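Local coordinates for protein prephenate dehydratase:Amino acid-binding ACT (Brucella abortus, PDB 6VH5) that probably converts prephenate to phenylpyruvate in phenylalanine biosynthesis, and binds phenylalanine, the end product of that pathway, through its ACT domain, at residues 85-90 against 248-253; 217-222 against 235-240. All blocks are in the same frame, centred on the assembly; numbering follows the deposited sequence.

Contact 1: residues 85-90 against 248-253; sequences DIHYLL and ESYQLG
The imidazole of H87 pushes out from the first turn of helix 86-92 against the strand residue Y250, with H87 CE1 3.4 Å from Y250 CB. ND1 and NE2 flank CE1 at somewhat greater distances from the same methylene. Over one imidazole face, near its rim, sits Y250 CG. The two rings cross obliquely, planes at 43° and centroids 5.0 Å apart, which makes neither a stack nor an edge-to-face pair. Y250 CG lies anti to the backbone N (chi1 -176°), and this setting carries the phenol past the histidine to the next helical residue, where Y250 OH comes within 3.7 Å of Y88 CD1.

This is an interdomain contact: the helix belongs to the prephenate dehydratase domain, and strand 243-251 is an outermost strand of the ACT sheet within the chain. H87 also meets the ring of Y262 on the neighbouring strand, while S249, whose CB points away from the helix, touches bound phenylalanine.

Polar contact between the segments goes through water. One molecule lies 2.6 Å from H87 ND1 and donates to E248 OE1 at 2.7 Å; the ND1 and OE1 atoms themselves stay 4.1 Å apart. E248 gets there on a chain extended beyond CG, and its OE2 has a long, weak ion pair with K246. At the helix start D85 is the N-cap: its OD1 accepts from Y88 N at 3.3 Å, the N-H arriving from well above the carboxylate plane with an angle of 141° at the hydrogen.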
loop_
_atom_site.group_PDB
_atom_site.type_symbol
_atom_site.label_atom_id
_atom_site.label_comp_id
_atom_site.label_asym_id
_atom_site.label_seq_id
_atom_site.Cartn_x
_atom_site.Cartn_y
_atom_site.Cartn_z
ATOM N N ASP A 85 -5.044 0.940 2.934
ATOM C CA ASP A 85 -5.154 -0.496 3.179
ATOM C C ASP A 85 -6.612 -0.821 3.493
ATOM O O ASP A 85 -7.035 -0.922 4.647
ATOM C CB ASP A 85 -4.221 -0.914 4.307
ATOM C CG ASP A 85 -4.123 -2.417 4.458
ATOM O OD1 ASP A 85 -4.950 -3.133 3.858
ATOM O OD2 ASP A 85 -3.216 -2.887 5.177
ATOM N N ILE A 86 -7.396 -0.986 2.426
ATOM C CA ILE A 86 -8.824 -1.254 2.570
ATOM C C ILE A 86 -9.064 -2.572 3.303
ATOM O O ILE A 86 -10.073 -2.726 4.005
ATOM C CB ILE A 86 -9.500 -1.235 1.182
ATOM C CG1 ILE A 86 -11.027 -1.266 1.319
ATOM C CG2 ILE A 86 -8.979 -2.380 0.300
ATOM C CD1 ILE A 86 -11.632 0.041 1.770
ATOM N N HIS A 87 -8.148 -3.536 3.162
ATOM C CA HIS A 87 -8.306 -4.825 3.823
ATOM C C HIS A 87 -8.250 -4.691 5.341
ATOM O O HIS A 87 -8.894 -5.468 6.054
ATOM C CB HIS A 87 -7.228 -5.792 3.328
ATOM C CG HIS A 87 -7.529 -7.237 3.592
ATOM N ND1 HIS A 87 -6.858 -8.262 2.955
ATOM C CD2 HIS A 87 -8.415 -7.831 4.428
ATOM C CE1 HIS A 87 -7.324 -9.423 3.381
ATOM N NE2 HIS A 87 -8.266 -9.190 4.277
ATOM N N TYR A 88 -7.497 -3.727 5.859
ATOM C CA TYR A 88 -7.457 -3.549 7.305
ATOM C C TYR A 88 -8.573 -2.644 7.818
ATOM O O TYR A 88 -9.212 -2.963 8.829
ATOM C CB TYR A 88 -6.105 -2.982 7.739
ATOM C CG TYR A 88 -6.042 -2.679 9.218
ATOM C CD1 TYR A 88 -5.806 -3.695 10.135
ATOM C CD2 TYR A 88 -6.235 -1.382 9.704
ATOM C CE1 TYR A 88 -5.750 -3.438 11.492
ATOM C CE2 TYR A 88 -6.180 -1.114 11.064
ATOM C CZ TYR A 88 -5.938 -2.148 11.952
ATOM O OH TYR A 88 -5.881 -1.902 13.304
ATOM N N LEU A 89 -8.836 -1.528 7.124
ATOM C CA LEU A 89 -9.701 -0.479 7.667
ATOM C C LEU A 89 -11.178 -0.825 7.531
ATOM O O LEU A 89 -11.956 -0.627 8.472
ATOM C CB LEU A 89 -9.432 0.845 6.952
ATOM C CG LEU A 89 -8.034 1.442 7.029
ATOM C CD1 LEU A 89 -7.879 2.526 5.968
ATOM C CD2 LEU A 89 -7.766 1.998 8.410
ATOM N N LEU A 90 -11.580 -1.330 6.370
ATOM C CA LEU A 90 -12.991 -1.543 6.085
ATOM C C LEU A 90 -13.610 -2.633 6.967
ATOM O O LEU A 90 -14.743 -2.454 7.434
ATOM C CB LEU A 90 -13.176 -1.860 4.604
ATOM C CG LEU A 90 -14.625 -1.870 4.126
ATOM C CD1 LEU A 90 -15.351 -0.588 4.516
ATOM C CD2 LEU A 90 -14.669 -2.081 2.629
ATOM N N GLU A 248 -6.699 -10.891 -2.296
ATOM C CA GLU A 248 -5.527 -10.526 -1.516
ATOM C C GLU A 248 -5.466 -11.338 -0.236
ATOM O O GLU A 248 -6.432 -11.364 0.532
ATOM C CB GLU A 248 -5.554 -9.051 -1.180
ATOM C CG GLU A 248 -4.955 -8.143 -2.212
ATOM C CD GLU A 248 -4.785 -6.771 -1.628
ATOM O OE1 GLU A 248 -5.214 -6.619 -0.467
ATOM O OE2 GLU A 248 -4.187 -5.888 -2.284
ATOM N N SER A 249 -4.306 -11.919 0.033
ATOM C CA SER A 249 -4.108 -12.694 1.243
ATOM C C SER A 249 -3.579 -11.816 2.368
ATOM O O SER A 249 -2.885 -10.816 2.148
ATOM C CB SER A 249 -3.157 -13.861 0.982
ATOM O OG SER A 249 -1.804 -13.499 1.145
ATOM N N TYR A 250 -3.949 -12.187 3.586
ATOM C CA TYR A 250 -3.541 -11.458 4.782
ATOM C C TYR A 250 -3.446 -12.494 5.891
ATOM O O TYR A 250 -4.475 -13.033 6.308
ATOM C CB TYR A 250 -4.579 -10.371 5.069
ATOM C CG TYR A 250 -4.347 -9.421 6.211
ATOM C CD1 TYR A 250 -3.877 -8.131 5.974
ATOM C CD2 TYR A 250 -4.662 -9.781 7.520
ATOM C CE1 TYR A 250 -3.691 -7.229 7.018
ATOM C CE2 TYR A 250 -4.483 -8.898 8.568
ATOM C CZ TYR A 250 -3.993 -7.619 8.310
ATOM O OH TYR A 250 -3.804 -6.734 9.337
ATOM N N GLN A 251 -2.231 -12.790 6.355
ATOM C CA GLN A 251 -2.067 -13.748 7.444
ATOM C C GLN A 251 -2.455 -13.089 8.768
ATOM O O GLN A 251 -2.012 -11.977 9.068
ATOM C CB GLN A 251 -0.633 -14.284 7.496
ATOM C CG GLN A 251 -0.200 -15.082 6.272
ATOM C CD GLN A 251 -0.770 -16.507 6.240
ATOM O OE1 GLN A 251 -1.741 -16.820 6.932
ATOM N NE2 GLN A 251 -0.176 -17.368 5.415
ATOM N N LEU A 252 -3.287 -13.779 9.550
ATOM C CA LEU A 252 -3.902 -13.202 10.743
ATOM C C LEU A 252 -2.941 -13.165 11.925
ATOM O O LEU A 252 -2.126 -14.070 12.112
ATOM C CB LEU A 252 -5.148 -14.007 11.116
ATOM C CG LEU A 252 -6.356 -13.786 10.207
ATOM C CD1 LEU A 252 -7.538 -14.627 10.640
ATOM C CD2 LEU A 252 -6.734 -12.314 10.241
ATOM N N GLY A 253 -3.029 -12.097 12.715
ATOM C CA GLY A 253 -2.189 -11.946 13.893
ATOM C C GLY A 253 -0.707 -12.049 13.565
ATOM O O GLY A 253 -0.271 -11.879 12.425
HETATM O O HOH W 1 -4.680 -7.205 2.067
#

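Contact 2: residues 217-222 against 235-240; sequences TTFVFR and GGFATN
F219 and F237 meet at their para carbons, CZ to CZ at 3.6 Å, where strand 215-224 of the ACT domain faces helix 229-240. In the beta-alpha-beta-beta-alpha-beta order of that fold these are the first strand and the first helix, and the contact is part of the hydrophobic layer between the antiparallel sheet and its helices.

The side chains come from opposite directions and join rim to rim. Their planes are only 19° apart, yet neither ring lies over the face of the other, and the centroids are 5.9 Å apart. A second, looser approach brings F237 CE2 to 4.2 Å from F219 CZ. On the strand, F219 CB already points toward the helix; CG then sits between the backbone N and the carbonyl carbon (chi1 59°), which sets the swing of the ring about that bond and brings CZ to F237.

Around this pair, I265 of strand 258-266 touches both rings. Helix 272-283 closes in as well, with L281 on F219 and A277 and L278 on F237. F221, two residues further along the strand, points its CB the same way, and its ring meets that of F261.

Further out, the side chain of N240 folds back onto its own helix: N240 ND2 donates to G236 O at 3.0 Å, meeting a lone pair in the carbonyl plane on a nearly straight path, 165° at the hydrogen.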
loop_
_atom_site.group_PDB
_atom_site.type_symbol
_atom_site.label_atom_id
_atom_site.label_comp_id
_atom_site.label_asym_id
_atom_site.label_seq_id
_atom_site.Cartn_x
_atom_site.Cartn_y
_atom_site.Cartn_z
ATOM N N THR A 217 -19.460 -7.703 -6.053
ATOM C CA THR A 217 -19.631 -8.050 -4.654
ATOM C C THR A 217 -18.250 -8.214 -4.045
ATOM O O THR A 217 -17.412 -8.942 -4.585
ATOM C CB THR A 217 -20.475 -9.323 -4.470
ATOM O OG1 THR A 217 -21.830 -9.046 -4.842
ATOM C CG2 THR A 217 -20.457 -9.773 -3.010
ATOM N N THR A 218 -18.004 -7.501 -2.955
ATOM C CA THR A 218 -16.734 -7.555 -2.255
ATOM C C THR A 218 -16.975 -8.195 -0.901
ATOM O O THR A 218 -17.948 -7.855 -0.223
ATOM C CB THR A 218 -16.119 -6.155 -2.094
ATOM O OG1 THR A 218 -15.754 -5.625 -3.377
ATOM C CG2 THR A 218 -14.883 -6.213 -1.204
ATOM N N PHE A 219 -16.118 -9.141 -0.530
ATOM C CA PHE A 219 -16.281 -9.840 0.732
ATOM C C PHE A 219 -14.924 -10.280 1.258
ATOM O O PHE A 219 -13.937 -10.341 0.523
ATOM C CB PHE A 219 -17.213 -11.054 0.581
ATOM C CG PHE A 219 -16.736 -12.077 -0.428
ATOM C CD1 PHE A 219 -15.979 -13.167 -0.029
ATOM C CD2 PHE A 219 -17.059 -11.950 -1.769
ATOM C CE1 PHE A 219 -15.555 -14.117 -0.957
ATOM C CE2 PHE A 219 -16.631 -12.881 -2.696
ATOM C CZ PHE A 219 -15.877 -13.971 -2.289
ATOM N N VAL A 220 -14.899 -10.598 2.550
ATOM C CA VAL A 220 -13.745 -11.204 3.199
ATOM C C VAL A 220 -14.177 -12.558 3.747
ATOM O O VAL A 220 -15.351 -12.786 4.043
ATOM C CB VAL A 220 -13.152 -10.323 4.321
ATOM C CG1 VAL A 220 -12.515 -9.084 3.734
ATOM C CG2 VAL A 220 -14.230 -9.939 5.352
ATOM N N PHE A 221 -13.202 -13.451 3.901
ATOM C CA PHE A 221 -13.434 -14.765 4.493
ATOM C C PHE A 221 -12.108 -15.283 5.033
ATOM O O PHE A 221 -11.033 -14.859 4.598
ATOM C CB PHE A 221 -14.032 -15.761 3.484
ATOM C CG PHE A 221 -13.144 -16.031 2.273
ATOM C CD1 PHE A 221 -12.205 -17.049 2.297
ATOM C CD2 PHE A 221 -13.252 -15.257 1.128
ATOM C CE1 PHE A 221 -11.390 -17.290 1.201
ATOM C CE2 PHE A 221 -12.443 -15.493 0.016
ATOM C CZ PHE A 221 -11.507 -16.497 0.055
ATOM N N ARG A 222 -12.198 -16.210 5.984
ATOM C CA ARG A 222 -11.026 -16.820 6.604
ATOM C C ARG A 222 -10.948 -18.321 6.324
ATOM O O ARG A 222 -11.963 -19.025 6.354
ATOM C CB ARG A 222 -11.035 -16.579 8.112
ATOM C CG ARG A 222 -10.869 -15.116 8.453
ATOM C CD ARG A 222 -11.180 -14.830 9.879
ATOM N NE ARG A 222 -11.108 -13.397 10.122
ATOM C CZ ARG A 222 -10.743 -12.866 11.280
ATOM N NH1 ARG A 222 -10.418 -13.665 12.287
ATOM N NH2 ARG A 222 -10.693 -11.546 11.421
ATOM N N GLY A 235 -13.513 -23.200 -5.102
ATOM C CA GLY A 235 -14.120 -24.249 -5.910
ATOM C C GLY A 235 -15.489 -23.883 -6.444
ATOM O O GLY A 235 -15.839 -24.218 -7.585
ATOM N N GLY A 236 -16.288 -23.200 -5.627
ATOM C CA GLY A 236 -17.650 -22.893 -6.026
ATOM C C GLY A 236 -17.707 -21.848 -7.120
ATOM O O GLY A 236 -18.554 -21.918 -8.017
ATOM N N PHE A 237 -16.804 -20.867 -7.068
ATOM C CA PHE A 237 -16.753 -19.881 -8.141
ATOM C C PHE A 237 -16.287 -20.527 -9.439
ATOM O O PHE A 237 -16.815 -20.220 -10.514
ATOM C CB PHE A 237 -15.853 -18.712 -7.755
ATOM C CG PHE A 237 -16.231 -18.067 -6.459
ATOM C CD1 PHE A 237 -17.291 -17.182 -6.400
ATOM C CD2 PHE A 237 -15.519 -18.332 -5.297
ATOM C CE1 PHE A 237 -17.661 -16.602 -5.205
ATOM C CE2 PHE A 237 -15.876 -17.739 -4.095
ATOM C CZ PHE A 237 -16.947 -16.875 -4.050
ATOM N N ALA A 238 -15.356 -21.482 -9.337
ATOM C CA ALA A 238 -14.787 -22.127 -10.518
ATOM C C ALA A 238 -15.841 -22.878 -11.331
ATOM O O ALA A 238 -15.867 -22.782 -12.565
ATOM C CB ALA A 238 -13.667 -23.081 -10.088
ATOM N N THR A 239 -16.709 -23.649 -10.660
ATOM C CA THR A 239 -17.690 -24.479 -11.350
ATOM C C THR A 239 -19.021 -23.776 -11.597
ATOM O O THR A 239 -19.934 -24.393 -12.153
ATOM C CB THR A 239 -17.940 -25.795 -10.580
ATOM O OG1 THR A 239 -18.353 -25.501 -9.238
ATOM C CG2 THR A 239 -16.685 -26.681 -10.559
ATOM N N ASN A 240 -19.191 -22.531 -11.170
ATOM C CA ASN A 240 -20.430 -21.830 -11.471
ATOM C C ASN A 240 -20.241 -20.647 -12.409
ATOM O O ASN A 240 -21.224 -19.971 -12.740
ATOM C CB ASN A 240 -21.104 -21.395 -10.172
ATOM C CG ASN A 240 -21.822 -22.542 -9.510
ATOM O OD1 ASN A 240 -22.902 -22.925 -9.947
ATOM N ND2 ASN A 240 -21.202 -23.139 -8.493
#

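In the fold
Both contacts reach the four-stranded antiparallel ACT sheet, their centres about 17 Å apart. Along the chain, residues 85-90 come first, then 217-222, 235-240 and 248-253, so contact 2 falls wholly within the interval spanned by contact 1. Helix 229-240 leads directly into strand 243-251, passing from one contact to the other. Contact 2 is internal to the ACT domain, whereas contact 1 joins that domain to the prephenate dehydratase part. They touch through L252 CD1 and R222 NH1, 3.5 Å apart. In contact 1, S249 touches bound phenylalanine and hydrogen-bonds to the second subunit, so the domain junction lies beside both ligand pocket and dimer interface.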